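Side-chain contacts in periplasmic oligopeptide-binding protein (Burkholderia pseudomallei, PDB 3ZS6), which binds peptide in the periplasm and probably delivers it to an ABC transport system for uptake: residues 341-344 / 348-351; 392-397 / 402-407; 67-72 / 199-204; 268-273 / 398-403. One frame throughout, in Å; residues are numbered along the deposited sequence.

Contact 1. Residues 341-344 / 348-351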
loop_
_atom_site.group_PDB
_atom_site.type_symbol
_atom_site.label_atom_id
_atom_site.label_comp_id
_atom_site.label_asym_id
_atom_site.label_seq_id
_atom_site.Cartn_x
_atom_site.Cartn_y
_atom_site.Cartn_z
ATOM N N ALA A 341 7.696 28.786 -17.440
ATOM C CA ALA A 341 7.899 27.489 -18.086
ATOM C C ALA A 341 7.469 27.482 -19.548
ATOM O O ALA A 341 7.566 26.455 -20.220
ATOM C CB ALA A 341 7.159 26.397 -17.324
ATOM N N GLY A 342 6.979 28.618 -20.037
ATOM C CA GLY A 342 6.565 28.723 -21.425
ATOM C C GLY A 342 5.142 28.256 -21.672
ATOM O O GLY A 342 4.771 27.936 -22.803
ATOM N N HIS A 343 4.344 28.211 -20.608
ATOM C CA HIS A 343 2.933 27.848 -20.724
ATOM C C HIS A 343 2.016 28.929 -20.178
ATOM O O HIS A 343 1.097 28.647 -19.407
ATOM C CB HIS A 343 2.654 26.510 -20.043
ATOM C CG HIS A 343 3.252 25.349 -20.763
ATOM N ND1 HIS A 343 2.780 24.911 -21.982
ATOM C CD2 HIS A 343 4.307 24.557 -20.459
ATOM C CE1 HIS A 343 3.508 23.887 -22.390
ATOM N NE2 HIS A 343 4.440 23.651 -21.483
ATOM N N GLY A 344 2.278 30.166 -20.583
ATOM C CA GLY A 344 1.398 31.275 -20.274
ATOM C C GLY A 344 0.144 31.226 -21.127
ATOM O O GLY A 344 -0.178 30.201 -21.737
ATOM N N PRO A 348 -1.793 27.425 -23.633
ATOM C CA PRO A 348 -2.613 26.810 -22.580
ATOM C C PRO A 348 -2.406 25.303 -22.454
ATOM O O PRO A 348 -2.143 24.625 -23.446
ATOM C CB PRO A 348 -4.052 27.122 -23.019
ATOM C CG PRO A 348 -3.949 27.454 -24.484
ATOM C CD PRO A 348 -2.614 28.097 -24.654
ATOM N N LEU A 349 -2.537 24.789 -21.235
ATOM C CA LEU A 349 -2.334 23.368 -20.978
ATOM C C LEU A 349 -3.645 22.602 -20.862
ATOM O O LEU A 349 -4.589 23.045 -20.203
ATOM C CB LEU A 349 -1.523 23.171 -19.699
ATOM C CG LEU A 349 -0.051 23.565 -19.753
ATOM C CD1 LEU A 349 0.542 23.621 -18.347
ATOM C CD2 LEU A 349 0.721 22.603 -20.653
ATOM N N THR A 350 -3.687 21.439 -21.499
ATOM C CA THR A 350 -4.784 20.502 -21.307
ATOM C C THR A 350 -4.232 19.134 -20.921
ATOM O O THR A 350 -3.327 18.626 -21.581
ATOM C CB THR A 350 -5.632 20.375 -22.582
ATOM O OG1 THR A 350 -6.213 21.646 -22.875
ATOM C CG2 THR A 350 -6.747 19.353 -22.390
ATOM N N PHE A 351 -4.766 18.559 -19.841
ATOM C CA PHE A 351 -4.388 17.219 -19.398
ATOM C C PHE A 351 -5.611 16.325 -19.250
ATOM O O PHE A 351 -6.736 16.804 -19.122
ATOM C CB PHE A 351 -3.678 17.254 -18.036
ATOM C CG PHE A 351 -2.424 18.072 -18.014
ATOM C CD1 PHE A 351 -1.275 17.623 -18.650
ATOM C CD2 PHE A 351 -2.391 19.286 -17.353
ATOM C CE1 PHE A 351 -0.120 18.368 -18.626
ATOM C CE2 PHE A 351 -1.235 20.041 -17.328
ATOM C CZ PHE A 351 -0.098 19.577 -17.964
#
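H343 ND1 hydrogen-bonds to the carbonyl O of N347, and L349 CD2 packs against the same ND1 atom at 3.4 Å. A carbonyl can only accept, so the bond is consistent with a proton on ND1. It also helps to fix the rotation of the imidazole.

The methyl CD2 of L349 lies over one face of that ring. It is 3.6 Å from the centroid of the H343 ring and 20° off the normal, which makes a CH-pi contact. The methyl is shifted toward the ND1 and CE1 side, and CE1 of H343 is 3.5 Å from L349 CD2. The other methyl, CD1, sits beside H343 CB at 4.0 Å. The two side chains cross at about a right angle. In H343 the ring is anti to the carbonyl carbon (chi1 -70°), which carries it across to the leucine.

Nearby, G344 O and P348 N are 3.7 Å apart; a proline nitrogen has no hydrogen to give. Earlier in the chain G342, with positive phi, forms a Schellman motif after helix 327-340.

The contact therefore joins the loop after that helix to the start of strand 350-356. A272 touches both H343 and L349, and V278 of helix 276-285 does the same. L349 is buried, while H343 is partly exposed. The ring thus offers a pi face to the leucine methyl and uses its ND1 to bind the loop backbone, so one side chain serves both apolar packing and the polar loop.

Contact 2. Residues 392-397 / 402-407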
loop_
_atom_site.group_PDB
_atom_site.type_symbol
_atom_site.label_atom_id
_atom_site.label_comp_id
_atom_site.label_asym_id
_atom_site.label_seq_id
_atom_site.Cartn_x
_atom_site.Cartn_y
_atom_site.Cartn_z
ATOM N N LYS A 392 -2.067 -0.450 -13.947
ATOM C CA LYS A 392 -1.265 -0.754 -15.127
ATOM C C LYS A 392 -0.929 0.512 -15.902
ATOM O O LYS A 392 0.207 0.707 -16.336
ATOM C CB LYS A 392 -1.993 -1.753 -16.032
ATOM C CG LYS A 392 -2.158 -3.128 -15.412
ATOM C CD LYS A 392 -2.875 -4.092 -16.352
ATOM C CE LYS A 392 -3.065 -5.461 -15.709
ATOM N NZ LYS A 392 -3.715 -6.426 -16.639
ATOM N N GLN A 393 -1.920 1.381 -16.080
ATOM C CA GLN A 393 -1.675 2.617 -16.817
ATOM C C GLN A 393 -0.605 3.490 -16.161
ATOM O O GLN A 393 0.222 4.080 -16.851
ATOM C CB GLN A 393 -2.973 3.401 -17.020
ATOM C CG GLN A 393 -3.864 2.809 -18.107
ATOM C CD GLN A 393 -5.165 3.574 -18.266
ATOM O OE1 GLN A 393 -5.579 4.308 -17.370
ATOM N NE2 GLN A 393 -5.814 3.409 -19.413
ATOM N N ARG A 394 -0.619 3.571 -14.832
ATOM C CA ARG A 394 0.397 4.346 -14.119
ATOM C C ARG A 394 1.798 3.739 -14.318
ATOM O O ARG A 394 2.761 4.458 -14.596
ATOM C CB ARG A 394 0.039 4.493 -12.628
ATOM C CG ARG A 394 -1.216 5.335 -12.379
ATOM C CD ARG A 394 -1.549 5.510 -10.893
ATOM N NE ARG A 394 -1.392 4.281 -10.110
ATOM C CZ ARG A 394 -2.114 3.953 -9.037
ATOM N NH1 ARG A 394 -3.099 4.748 -8.615
ATOM N NH2 ARG A 394 -1.852 2.814 -8.382
ATOM N N HIS A 395 1.911 2.415 -14.186
ATOM C CA HIS A 395 3.190 1.744 -14.442
ATOM C C HIS A 395 3.710 2.056 -15.845
ATOM O O HIS A 395 4.913 2.243 -16.043
ATOM C CB HIS A 395 3.073 0.217 -14.267
ATOM C CG HIS A 395 3.171 -0.243 -12.844
ATOM N ND1 HIS A 395 4.305 -0.064 -12.081
ATOM C CD2 HIS A 395 2.279 -0.887 -12.048
ATOM C CE1 HIS A 395 4.105 -0.567 -10.874
ATOM N NE2 HIS A 395 2.885 -1.072 -10.828
ATOM N N ASP A 396 2.801 2.102 -16.816
ATOM C CA ASP A 396 3.188 2.225 -18.223
ATOM C C ASP A 396 3.214 3.683 -18.667
ATOM O O ASP A 396 3.483 3.983 -19.837
ATOM C CB ASP A 396 2.235 1.429 -19.134
ATOM C CG ASP A 396 2.313 -0.083 -18.903
ATOM O OD1 ASP A 396 3.262 -0.537 -18.239
ATOM O OD2 ASP A 396 1.427 -0.819 -19.394
ATOM N N GLY A 397 2.925 4.589 -17.736
ATOM C CA GLY A 397 2.884 6.003 -18.053
ATOM C C GLY A 397 1.875 6.358 -19.139
ATOM O O GLY A 397 2.110 7.272 -19.915
ATOM N N ALA A 402 -3.043 11.302 -12.445
ATOM C CA ALA A 402 -3.825 10.138 -12.031
ATOM C C ALA A 402 -4.021 10.078 -10.518
ATOM O O ALA A 402 -3.132 10.443 -9.750
ATOM C CB ALA A 402 -3.180 8.849 -12.544
ATOM N N ARG A 403 -5.206 9.638 -10.106
ATOM C CA ARG A 403 -5.484 9.387 -8.697
ATOM C C ARG A 403 -4.518 8.289 -8.212
ATOM O O ARG A 403 -4.361 7.244 -8.862
ATOM C CB ARG A 403 -6.943 8.953 -8.518
ATOM C CG ARG A 403 -7.521 9.233 -7.117
ATOM C CD ARG A 403 -6.824 8.382 -6.052
ATOM N NE ARG A 403 -7.093 6.966 -6.254
ATOM C CZ ARG A 403 -6.588 5.981 -5.508
ATOM N NH1 ARG A 403 -5.766 6.251 -4.500
ATOM N NH2 ARG A 403 -6.910 4.718 -5.772
ATOM N N ASP A 404 -3.851 8.540 -7.092
ATOM C CA ASP A 404 -2.936 7.553 -6.518
ATOM C C ASP A 404 -3.007 7.635 -4.993
ATOM O O ASP A 404 -3.770 8.428 -4.447
ATOM C CB ASP A 404 -1.503 7.785 -7.003
ATOM C CG ASP A 404 -0.685 6.487 -7.089
ATOM O OD1 ASP A 404 -0.860 5.591 -6.236
ATOM O OD2 ASP A 404 0.142 6.366 -8.015
ATOM N N GLY A 405 -2.208 6.818 -4.315
ATOM C CA GLY A 405 -2.234 6.745 -2.865
ATOM C C GLY A 405 -1.383 5.579 -2.397
ATOM O O GLY A 405 -1.371 4.522 -3.029
ATOM N N TRP A 406 -0.676 5.765 -1.288
ATOM C CA TRP A 406 0.234 4.736 -0.787
ATOM C C TRP A 406 -0.006 4.499 0.699
ATOM O O TRP A 406 -0.055 5.450 1.482
ATOM C CB TRP A 406 1.680 5.181 -1.025
ATOM C CG TRP A 406 2.741 4.183 -0.653
ATOM C CD1 TRP A 406 3.517 4.189 0.472
ATOM C CD2 TRP A 406 3.165 3.056 -1.426
ATOM N NE1 TRP A 406 4.394 3.130 0.453
ATOM C CE2 TRP A 406 4.205 2.421 -0.706
ATOM C CE3 TRP A 406 2.767 2.516 -2.655
ATOM C CZ2 TRP A 406 4.843 1.270 -1.169
ATOM C CZ3 TRP A 406 3.411 1.372 -3.120
ATOM C CH2 TRP A 406 4.438 0.764 -2.378
ATOM N N PHE A 407 -0.179 3.232 1.067
ATOM C CA PHE A 407 -0.246 2.791 2.462
ATOM C C PHE A 407 1.124 2.279 2.870
ATOM O O PHE A 407 1.737 1.486 2.143
ATOM C CB PHE A 407 -1.250 1.636 2.616
ATOM C CG PHE A 407 -2.625 2.077 3.020
ATOM C CD1 PHE A 407 -3.508 2.590 2.082
ATOM C CD2 PHE A 407 -3.039 1.977 4.342
ATOM C CE1 PHE A 407 -4.775 3.002 2.454
ATOM C CE2 PHE A 407 -4.312 2.384 4.724
ATOM C CZ PHE A 407 -5.179 2.896 3.778
HETATM O O HOH W 1 -3.097 3.746 -5.860
#
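R394 NH1 donates to the carbonyl O of R403 over 2.8 Å, with an N-H...O angle of 139°. The oxygen lies at the edge of the guanidinium, in its plane, and the bond falls on a carbonyl lone pair. NH1 also gives a bond of 2.9 Å to water 1. The same water reaches D404 OD1, so it bridges the two side chains.

The carboxylate of D404 is stacked on one face of the guanidinium, their planes 6° apart. R394 NE and D404 OD2 are 3.3 Å apart, a salt bridge. OD2 stands above the guanidinium plane and no N-H points at it, so this attraction is one of charge alone. D404 OD1 takes the backbone N-H of G405 at 2.6 Å on its anti lone pair, which helps to set the carboxylate for the stack.

The arginine chain is bent at chi3 (-42°). This turn lays the head group over D404 while the stem stays near A402, where R394 CG packs on A402 CB at 4.0 Å.

The contact joins helix 387-395 to strand 401-407 beside the bound peptide. R403 NH1 makes a salt bridge to the peptide backbone, and R403 NH2 bonds to N356. G405 and F407 hydrogen-bond to the peptide backbone, and R394 and D404 each pack on an apolar side chain of the peptide.

The buried charges of R394 and D404 probably offset each other in part. R394 is also tied to the backbone of R403, so helix, strand and peptide-binding residues are held in one polar network.

Contact 3. Residues 67-72 / 199-204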
loop_
_atom_site.group_PDB
_atom_site.type_symbol
_atom_site.label_atom_id
_atom_site.label_comp_id
_atom_site.label_asym_id
_atom_site.label_seq_id
_atom_site.Cartn_x
_atom_site.Cartn_y
_atom_site.Cartn_z
ATOM N N LYS A 67 13.826 -18.622 13.149
ATOM C CA LYS A 67 13.625 -20.018 13.516
ATOM C C LYS A 67 12.187 -20.389 13.224
ATOM O O LYS A 67 11.259 -19.831 13.815
ATOM C CB LYS A 67 13.949 -20.252 14.995
ATOM C CG LYS A 67 15.433 -20.321 15.302
ATOM C CD LYS A 67 16.116 -21.483 14.575
ATOM C CE LYS A 67 15.661 -22.845 15.093
ATOM N NZ LYS A 67 14.240 -23.157 14.742
ATOM N N LEU A 68 11.999 -21.316 12.295
ATOM C CA LEU A 68 10.655 -21.710 11.890
ATOM C C LEU A 68 10.070 -22.756 12.842
ATOM O O LEU A 68 10.793 -23.591 13.395
ATOM C CB LEU A 68 10.656 -22.247 10.460
ATOM C CG LEU A 68 11.388 -21.433 9.393
ATOM C CD1 LEU A 68 11.098 -22.019 8.022
ATOM C CD2 LEU A 68 10.996 -19.949 9.446
ATOM N N ARG A 69 8.759 -22.698 13.047
ATOM C CA ARG A 69 8.084 -23.761 13.776
ATOM C C ARG A 69 8.099 -24.989 12.878
ATOM O O ARG A 69 8.261 -24.879 11.658
ATOM C CB ARG A 69 6.650 -23.362 14.135
ATOM C CG ARG A 69 5.713 -23.264 12.947
ATOM C CD ARG A 69 4.376 -22.643 13.342
ATOM N NE ARG A 69 4.516 -21.234 13.699
ATOM C CZ ARG A 69 4.622 -20.776 14.942
ATOM N NH1 ARG A 69 4.604 -21.613 15.984
ATOM N NH2 ARG A 69 4.753 -19.473 15.142
ATOM N N ARG A 70 7.937 -26.159 13.476
ATOM C CA ARG A 70 8.086 -27.407 12.744
ATOM C C ARG A 70 6.762 -27.923 12.199
ATOM O O ARG A 70 6.731 -28.893 11.452
ATOM C CB ARG A 70 8.725 -28.470 13.656
ATOM C CG ARG A 70 10.078 -28.052 14.228
ATOM C CD ARG A 70 10.564 -29.010 15.308
ATOM N NE ARG A 70 11.685 -29.836 14.860
ATOM C CZ ARG A 70 11.558 -31.065 14.364
ATOM N NH1 ARG A 70 10.358 -31.617 14.245
ATOM N NH2 ARG A 70 12.633 -31.743 13.989
ATOM N N ASP A 71 5.659 -27.287 12.572
ATOM C CA ASP A 71 4.360 -27.834 12.192
ATOM C C ASP A 71 3.565 -26.949 11.229
ATOM O O ASP A 71 2.353 -27.094 11.105
ATOM C CB ASP A 71 3.535 -28.192 13.437
ATOM C CG ASP A 71 3.230 -26.990 14.301
ATOM O OD1 ASP A 71 3.872 -25.935 14.105
ATOM O OD2 ASP A 71 2.340 -27.093 15.170
ATOM N N ALA A 72 4.250 -26.046 10.532
ATOM C CA ALA A 72 3.592 -25.249 9.502
ATOM C C ALA A 72 3.321 -26.111 8.267
ATOM O O ALA A 72 4.204 -26.824 7.783
ATOM C CB ALA A 72 4.439 -24.038 9.137
ATOM N N LYS A 199 -5.600 -27.363 8.294
ATOM C CA LYS A 199 -4.175 -27.659 8.197
ATOM C C LYS A 199 -3.292 -26.573 8.821
ATOM O O LYS A 199 -2.132 -26.827 9.130
ATOM C CB LYS A 199 -3.773 -27.900 6.738
ATOM C CG LYS A 199 -4.640 -28.933 6.023
ATOM C CD LYS A 199 -3.804 -30.078 5.474
ATOM C CE LYS A 199 -4.675 -31.244 5.002
ATOM N NZ LYS A 199 -5.401 -30.946 3.736
ATOM N N TYR A 200 -3.841 -25.373 9.016
ATOM C CA TYR A 200 -3.087 -24.255 9.600
ATOM C C TYR A 200 -2.592 -24.584 11.009
ATOM O O TYR A 200 -3.363 -25.062 11.846
ATOM C CB TYR A 200 -3.952 -22.995 9.643
ATOM C CG TYR A 200 -3.232 -21.741 10.118
ATOM C CD1 TYR A 200 -2.111 -21.255 9.448
ATOM C CD2 TYR A 200 -3.691 -21.034 11.221
ATOM C CE1 TYR A 200 -1.456 -20.110 9.878
ATOM C CE2 TYR A 200 -3.056 -19.885 11.651
ATOM C CZ TYR A 200 -1.940 -19.425 10.983
ATOM O OH TYR A 200 -1.316 -18.282 11.439
ATOM N N TRP A 201 -1.313 -24.324 11.272
ATOM C CA TRP A 201 -0.705 -24.707 12.550
ATOM C C TRP A 201 -1.472 -24.139 13.749
ATOM O O TRP A 201 -1.561 -24.776 14.795
ATOM C CB TRP A 201 0.777 -24.303 12.606
ATOM C CG TRP A 201 0.995 -22.824 12.695
ATOM C CD1 TRP A 201 1.135 -21.945 11.655
ATOM C CD2 TRP A 201 1.081 -22.044 13.893
ATOM N NE1 TRP A 201 1.309 -20.665 12.134
ATOM C CE2 TRP A 201 1.277 -20.698 13.505
ATOM C CE3 TRP A 201 1.005 -22.351 15.259
ATOM C CZ2 TRP A 201 1.398 -19.665 14.429
ATOM C CZ3 TRP A 201 1.132 -21.323 16.179
ATOM C CH2 TRP A 201 1.324 -19.997 15.759
ATOM N N ASN A 202 -2.045 -22.950 13.596
ATOM C CA ASN A 202 -2.758 -22.332 14.710
ATOM C C ASN A 202 -4.282 -22.406 14.572
ATOM O O ASN A 202 -5.006 -21.567 15.111
ATOM C CB ASN A 202 -2.294 -20.883 14.918
ATOM C CG ASN A 202 -2.446 -20.427 16.361
ATOM O OD1 ASN A 202 -2.491 -21.255 17.280
ATOM N ND2 ASN A 202 -2.522 -19.113 16.571
ATOM N N ALA A 203 -4.760 -23.429 13.867
ATOM C CA ALA A 203 -6.182 -23.576 13.562
ATOM C C ALA A 203 -7.068 -23.533 14.813
ATOM O O ALA A 203 -8.136 -22.916 14.808
ATOM C CB ALA A 203 -6.420 -24.873 12.786
ATOM N N ARG A 204 -6.615 -24.183 15.880
ATOM C CA ARG A 204 -7.373 -24.228 17.129
ATOM C C ARG A 204 -7.710 -22.847 17.680
ATOM O O ARG A 204 -8.667 -22.699 18.434
ATOM C CB ARG A 204 -6.628 -25.041 18.195
ATOM C CG ARG A 204 -6.634 -26.544 17.943
ATOM C CD ARG A 204 -5.916 -27.307 19.056
ATOM N NE ARG A 204 -4.540 -26.842 19.233
ATOM C CZ ARG A 204 -3.494 -27.319 18.563
ATOM N NH1 ARG A 204 -3.661 -28.283 17.663
ATOM N NH2 ARG A 204 -2.281 -26.832 18.791
#
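The backbones come closest at A72 and W201, with CA atoms 5.3 Å apart, where W201 occupies a type I turn from Y200 to A203.

The main side-chain contact is a flat stack. The guanidinium of R69 lies on the indole of W201, centres 3.4 Å apart and planes 5° apart. R69 CZ sits 3.4 Å from the centroid of the six-membered ring of W201, a cation-pi interaction. R69 CD lies over the five-membered ring in a CH-pi contact. NE spans the middle, with R69 NE at 3.3 Å from W201 CE2. The arginine thus follows the whole length of the indole. Its CG stands between the backbone N and the carbonyl carbon (chi1 69°), and a further bend at chi3 brings the head group over the ring. The opposite face of the indole is met by CB of N202.

D71 packs at the base of the tryptophan. Its carbonyl O is 3.5 Å from W201 CB, and D71 OD1 is 3.8 Å from the same CB. The carboxylate meets the ring obliquely.

Polar partners outside help to hold both members of the stack. R69 NH2 bonds to the carbonyl of G51. W201 NE1 bonds to one carboxylate oxygen of E37, and Y200 OH bonds to the other.

The contact lies where the loop after strand 63-68 meets the loop between strands 191-196 and 210-215. It therefore links the five-stranded antiparallel sheet to the four-stranded mixed sheet. R69 also packs on P50 and Q54 of strand 48-60, next to strand 63-68.

Contact 4. Residues 268-273 / 398-403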
loop_
_atom_site.group_PDB
_atom_site.type_symbol
_atom_site.label_atom_id
_atom_site.label_comp_id
_atom_site.label_asym_id
_atom_site.label_seq_id
_atom_site.Cartn_x
_atom_site.Cartn_y
_atom_site.Cartn_z
ATOM N N ASN A 268 6.156 12.169 -15.112
ATOM C CA ASN A 268 7.339 13.033 -15.133
ATOM C C ASN A 268 8.037 13.119 -16.497
ATOM O O ASN A 268 8.864 14.003 -16.718
ATOM C CB ASN A 268 8.346 12.636 -14.044
ATOM C CG ASN A 268 7.948 13.141 -12.656
ATOM O OD1 ASN A 268 6.770 13.107 -12.268
ATOM N ND2 ASN A 268 8.933 13.623 -11.909
ATOM N N SER A 269 7.708 12.208 -17.405
ATOM C CA SER A 269 8.244 12.280 -18.759
ATOM C C SER A 269 7.295 13.025 -19.701
ATOM O O SER A 269 7.571 13.158 -20.894
ATOM C CB SER A 269 8.530 10.877 -19.304
ATOM O OG SER A 269 7.323 10.163 -19.513
ATOM N N ASP A 270 6.168 13.505 -19.180
ATOM C CA ASP A 270 5.282 14.323 -20.007
ATOM C C ASP A 270 6.033 15.575 -20.439
ATOM O O ASP A 270 6.798 16.137 -19.660
ATOM C CB ASP A 270 4.000 14.697 -19.258
ATOM C CG ASP A 270 3.072 15.595 -20.079
ATOM O OD1 ASP A 270 3.256 16.831 -20.033
ATOM O OD2 ASP A 270 2.149 15.070 -20.750
ATOM N N PRO A 271 5.822 16.008 -21.693
ATOM C CA PRO A 271 6.513 17.175 -22.260
ATOM C C PRO A 271 6.299 18.459 -21.449
ATOM O O PRO A 271 7.167 19.318 -21.459
ATOM C CB PRO A 271 5.891 17.301 -23.654
ATOM C CG PRO A 271 5.459 15.910 -23.990
ATOM C CD PRO A 271 4.976 15.329 -22.691
ATOM N N ALA A 272 5.171 18.584 -20.754
ATOM C CA ALA A 272 4.947 19.736 -19.879
ATOM C C ALA A 272 5.230 19.396 -18.408
ATOM O O ALA A 272 5.849 20.183 -17.682
ATOM C CB ALA A 272 3.526 20.260 -20.041
ATOM N N LEU A 273 4.781 18.223 -17.974
ATOM C CA LEU A 273 4.933 17.831 -16.573
ATOM C C LEU A 273 6.380 17.513 -16.215
ATOM O O LEU A 273 6.733 17.438 -15.041
ATOM C CB LEU A 273 4.006 16.657 -16.231
ATOM C CG LEU A 273 2.504 16.917 -16.392
ATOM C CD1 LEU A 273 1.703 15.635 -16.190
ATOM C CD2 LEU A 273 2.004 18.033 -15.455
ATOM N N LYS A 398 0.751 5.640 -19.192
ATOM C CA LYS A 398 -0.291 5.915 -20.187
ATOM C C LYS A 398 -1.359 6.895 -19.691
ATOM O O LYS A 398 -2.400 7.086 -20.331
ATOM C CB LYS A 398 -0.926 4.607 -20.661
ATOM C CG LYS A 398 0.061 3.750 -21.439
ATOM C CD LYS A 398 -0.536 2.442 -21.905
ATOM C CE LYS A 398 0.518 1.627 -22.641
ATOM N NZ LYS A 398 -0.066 0.442 -23.313
ATOM N N VAL A 399 -1.089 7.511 -18.545
ATOM C CA VAL A 399 -1.954 8.540 -17.981
ATOM C C VAL A 399 -1.057 9.717 -17.607
ATOM O O VAL A 399 0.132 9.529 -17.345
ATOM C CB VAL A 399 -2.710 8.015 -16.732
ATOM C CG1 VAL A 399 -3.830 7.052 -17.143
ATOM C CG2 VAL A 399 -1.747 7.322 -15.769
ATOM N N GLN A 400 -1.621 10.922 -17.585
ATOM C CA GLN A 400 -0.841 12.138 -17.355
ATOM C C GLN A 400 -0.917 12.580 -15.896
ATOM O O GLN A 400 0.098 12.763 -15.233
ATOM C CB GLN A 400 -1.347 13.267 -18.257
ATOM C CG GLN A 400 -1.090 13.045 -19.730
ATOM C CD GLN A 400 -1.586 14.201 -20.573
ATOM O OE1 GLN A 400 -2.787 14.490 -20.602
ATOM N NE2 GLN A 400 -0.662 14.885 -21.248
ATOM N N ILE A 401 -2.138 12.775 -15.418
ATOM C CA ILE A 401 -2.392 13.039 -14.013
ATOM C C ILE A 401 -3.334 11.937 -13.575
ATOM O O ILE A 401 -4.307 11.646 -14.273
ATOM C CB ILE A 401 -3.078 14.401 -13.804
ATOM C CG1 ILE A 401 -2.267 15.518 -14.475
ATOM C CG2 ILE A 401 -3.280 14.667 -12.323
ATOM C CD1 ILE A 401 -2.858 16.916 -14.295
ATOM N N ALA A 402 -3.043 11.302 -12.445
ATOM C CA ALA A 402 -3.825 10.138 -12.031
ATOM C C ALA A 402 -4.021 10.078 -10.518
ATOM O O ALA A 402 -3.132 10.443 -9.750
ATOM C CB ALA A 402 -3.180 8.849 -12.544
ATOM N N ARG A 403 -5.206 9.638 -10.106
ATOM C CA ARG A 403 -5.484 9.387 -8.697
ATOM C C ARG A 403 -4.518 8.289 -8.212
ATOM O O ARG A 403 -4.361 7.244 -8.862
ATOM C CB ARG A 403 -6.943 8.953 -8.518
ATOM C CG ARG A 403 -7.521 9.233 -7.117
ATOM C CD ARG A 403 -6.824 8.382 -6.052
ATOM N NE ARG A 403 -7.093 6.966 -6.254
ATOM C CZ ARG A 403 -6.588 5.981 -5.508
ATOM N NH1 ARG A 403 -5.766 6.251 -4.500
ATOM N NH2 ARG A 403 -6.910 4.718 -5.772
#
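An Asx motif built on D270 shapes the loop between strand 260-266 and helix 276-285, and the same aspartate reaches Q400, just before strand 401-407. D270 OD1 accepts two backbone bonds. A272 N is 2.7 Å from D270 OD1 and approaches from above the carboxylate plane, closing an Asx turn. L273 N is 2.9 Å from D270 OD1 and comes on the anti side.

The other oxygen faces the second segment. Q400 NE2 donates to D270 OD2 at 2.9 Å, on the syn side but 27° out of the carboxylate plane. One carboxylate thus serves both the turn, through OD1, and the glutamine, through OD2. The Q400 chain is extended beyond CG, and its OE1 accepts from the backbone N of T352. The amide therefore links this loop to strand 350-356, and both its ends are fixed.

L273 adds apolar packing next to this polar link. It touches F351 of the same neighbouring strand. Its methyl CD1 is 4.3 Å from I401 CG1, and L273 CD1 lies 3.4 Å from the carbonyl O of Q400.

Overall arrangement
From the N terminus, contact 3 comes first. It closes a long loop from 67-72 to 199-204 and ties two sheets on one side of the chain's centre. The other three lie on the opposite side. Contact 4 opens at 268-273 and closes only at 398-403. Contact 1 is a short loop lying wholly within that span. It touches contact 4 through A272 and F351. Contact 2 opens at 392-397, before contact 4 has closed, and ends slightly later. The two overlap on strand 401-407 and share A402 and R403. Strands 350-356 and 401-407 are sheet neighbours, so contacts 1, 2 and 4 tie loops and helices to one sheet.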